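Local coordinates for protein deacetylase EF_0837 (Enterococcus faecalis, PDB 2ICS) that is a binuclear zinc amidohydrolase that deacetylates acetyl-(R)-mandelate in vitro, though with very low efficiency, and binds adenine in its active-site pocket, at residues A[84-89]-A[107-112]. Numbering follows the deposited sequence.
Sequences TTVIDA and AKTNVF
A beta-alpha-beta crossover brings T85, V86 and I87 of strand 83-89 beside N110, V111 and F112 of strand 110-114, with helix 97-105 making the connection. The parallel register is zipped by four backbone bonds of 2.9 to 3.0 Å: N110 N gives to T84 O, V86 N to N110 O, F112 N to V86 O and D88 N to F112 O. The bond from F112 N to V86 O is almost straight, at 178°.

One face carries T85, I87, N110 and F112. There the amide of N110 adds a side-chain rung, its ND2 donating in the amide plane to T85 OG1 at 3.3 Å. The branched T85 serves two neighbours at once: with chi1 at -65° OG1 sits beside the backbone N, and the methyl CG2 falls anti to that N, which carries it to the edge of the F112 ring, 3.5 Å from CD2. A little further along, I87 CG1 lies 4.3 Å from F112 CB.

On the opposite face V86 CG2 meets V111 CG2 at 3.8 Å in an apolar patch, and beta-branched valines suit this extended backbone; F100 and A104 of helix 97-105 cover V111. T109 leads into the second strand, its methyl CG2 lying against T84 O while OG1 is bonded to V79 N and D75 OD1.

D88, whose N closes the ladder, turns its carboxylate away from the second strand; OD2 accepts from C63 N and is bonded to T91 OG1, close to the zinc ligand H62. Adjacent parallel strands joined through a helix are the repeating unit of the TIM barrel, and amidohydrolases place their metal site at the C-terminal ends of its strands.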
loop_
_atom_site.group_PDB
_atom_site.type_symbol
_atom_site.label_atom_id
_atom_site.label_comp_id
_atom_site.label_asym_id
_atom_site.label_seq_id
_atom_site.Cartn_x
_atom_site.Cartn_y
_atom_site.Cartn_z
ATOM N N THR A 84 5.002 4.429 8.351
ATOM C CA THR A 84 6.176 5.249 8.089
ATOM C C THR A 84 6.319 5.726 6.644
ATOM O O THR A 84 6.908 6.773 6.392
ATOM C CB THR A 84 7.466 4.502 8.509
ATOM O OG1 THR A 84 7.568 3.265 7.790
ATOM C CG2 THR A 84 7.444 4.211 10.001
ATOM N N THR A 85 5.778 4.963 5.700
ATOM C CA THR A 85 5.856 5.319 4.285
ATOM C C THR A 85 4.521 5.097 3.575
ATOM O O THR A 85 3.815 4.122 3.853
ATOM C CB THR A 85 6.954 4.479 3.554
ATOM O OG1 THR A 85 8.245 4.805 4.084
ATOM C CG2 THR A 85 6.952 4.766 2.065
ATOM N N VAL A 86 4.168 6.013 2.676
ATOM C CA VAL A 86 2.937 5.882 1.907
ATOM C C VAL A 86 3.232 6.189 0.451
ATOM O O VAL A 86 4.132 6.973 0.133
ATOM C CB VAL A 86 1.808 6.847 2.384
ATOM C CG1 VAL A 86 1.352 6.473 3.788
ATOM C CG2 VAL A 86 2.291 8.292 2.335
ATOM N N ILE A 87 2.482 5.551 -0.436
ATOM C CA ILE A 87 2.645 5.772 -1.853
ATOM C C ILE A 87 1.310 6.220 -2.413
ATOM O O ILE A 87 0.329 5.470 -2.385
ATOM C CB ILE A 87 3.084 4.489 -2.584
ATOM C CG1 ILE A 87 4.321 3.894 -1.898
ATOM C CG2 ILE A 87 3.381 4.809 -4.045
ATOM C CD1 ILE A 87 4.849 2.626 -2.556
ATOM N N ASP A 88 1.264 7.456 -2.896
ATOM C CA ASP A 88 0.046 7.992 -3.482
ATOM C C ASP A 88 -0.183 7.295 -4.823
ATOM O O ASP A 88 0.684 7.321 -5.694
ATOM C CB ASP A 88 0.179 9.497 -3.673
ATOM C CG ASP A 88 -0.997 10.085 -4.410
ATOM O OD1 ASP A 88 -1.031 9.973 -5.653
ATOM O OD2 ASP A 88 -1.899 10.640 -3.742
ATOM N N ALA A 89 -1.352 6.679 -4.985
ATOM C CA ALA A 89 -1.663 5.929 -6.200
ATOM C C ALA A 89 -2.146 6.715 -7.421
ATOM O O ALA A 89 -3.284 6.546 -7.877
ATOM C CB ALA A 89 -2.663 4.816 -5.876
ATOM N N ALA A 107 6.021 16.705 5.140
ATOM C CA ALA A 107 5.366 15.683 5.954
ATOM C C ALA A 107 6.388 14.872 6.741
ATOM O O ALA A 107 7.502 14.656 6.283
ATOM C CB ALA A 107 4.536 14.755 5.066
ATOM N N LYS A 108 6.007 14.433 7.934
ATOM C CA LYS A 108 6.905 13.636 8.760
ATOM C C LYS A 108 7.018 12.269 8.098
ATOM O O LYS A 108 8.089 11.656 8.063
ATOM C CB LYS A 108 6.334 13.492 10.174
ATOM C CG LYS A 108 6.265 14.794 10.973
ATOM C CD LYS A 108 5.485 14.588 12.273
ATOM C CE LYS A 108 5.584 15.787 13.216
ATOM N NZ LYS A 108 5.052 17.048 12.621
ATOM N N THR A 109 5.895 11.811 7.557
ATOM C CA THR A 109 5.811 10.525 6.884
ATOM C C THR A 109 6.588 10.567 5.578
ATOM O O THR A 109 6.654 11.611 4.935
ATOM C CB THR A 109 4.345 10.182 6.544
ATOM O OG1 THR A 109 3.532 10.327 7.716
ATOM C CG2 THR A 109 4.234 8.757 6.035
ATOM N N ASN A 110 7.185 9.443 5.189
ATOM C CA ASN A 110 7.888 9.396 3.913
ATOM C C ASN A 110 6.775 9.249 2.888
ATOM O O ASN A 110 5.908 8.384 3.028
ATOM C CB ASN A 110 8.821 8.185 3.821
ATOM C CG ASN A 110 9.919 8.214 4.856
ATOM O OD1 ASN A 110 10.548 9.246 5.073
ATOM N ND2 ASN A 110 10.162 7.077 5.499
ATOM N N VAL A 111 6.787 10.097 1.868
ATOM C CA VAL A 111 5.760 10.048 0.842
ATOM C C VAL A 111 6.333 9.857 -0.550
ATOM O O VAL A 111 7.156 10.649 -1.006
ATOM C CB VAL A 111 4.915 11.342 0.833
ATOM C CG1 VAL A 111 3.871 11.279 -0.268
ATOM C CG2 VAL A 111 4.247 11.539 2.190
ATOM N N PHE A 112 5.904 8.789 -1.211
ATOM C CA PHE A 112 6.326 8.508 -2.576
ATOM C C PHE A 112 5.050 8.531 -3.392
ATOM O O PHE A 112 3.951 8.607 -2.831
ATOM C CB PHE A 112 6.979 7.135 -2.678
ATOM C CG PHE A 112 8.260 7.024 -1.911
ATOM C CD1 PHE A 112 9.425 7.627 -2.387
ATOM C CD2 PHE A 112 8.300 6.346 -0.699
ATOM C CE1 PHE A 112 10.613 7.556 -1.667
ATOM C CE2 PHE A 112 9.482 6.267 0.032
ATOM C CZ PHE A 112 10.644 6.875 -0.455
#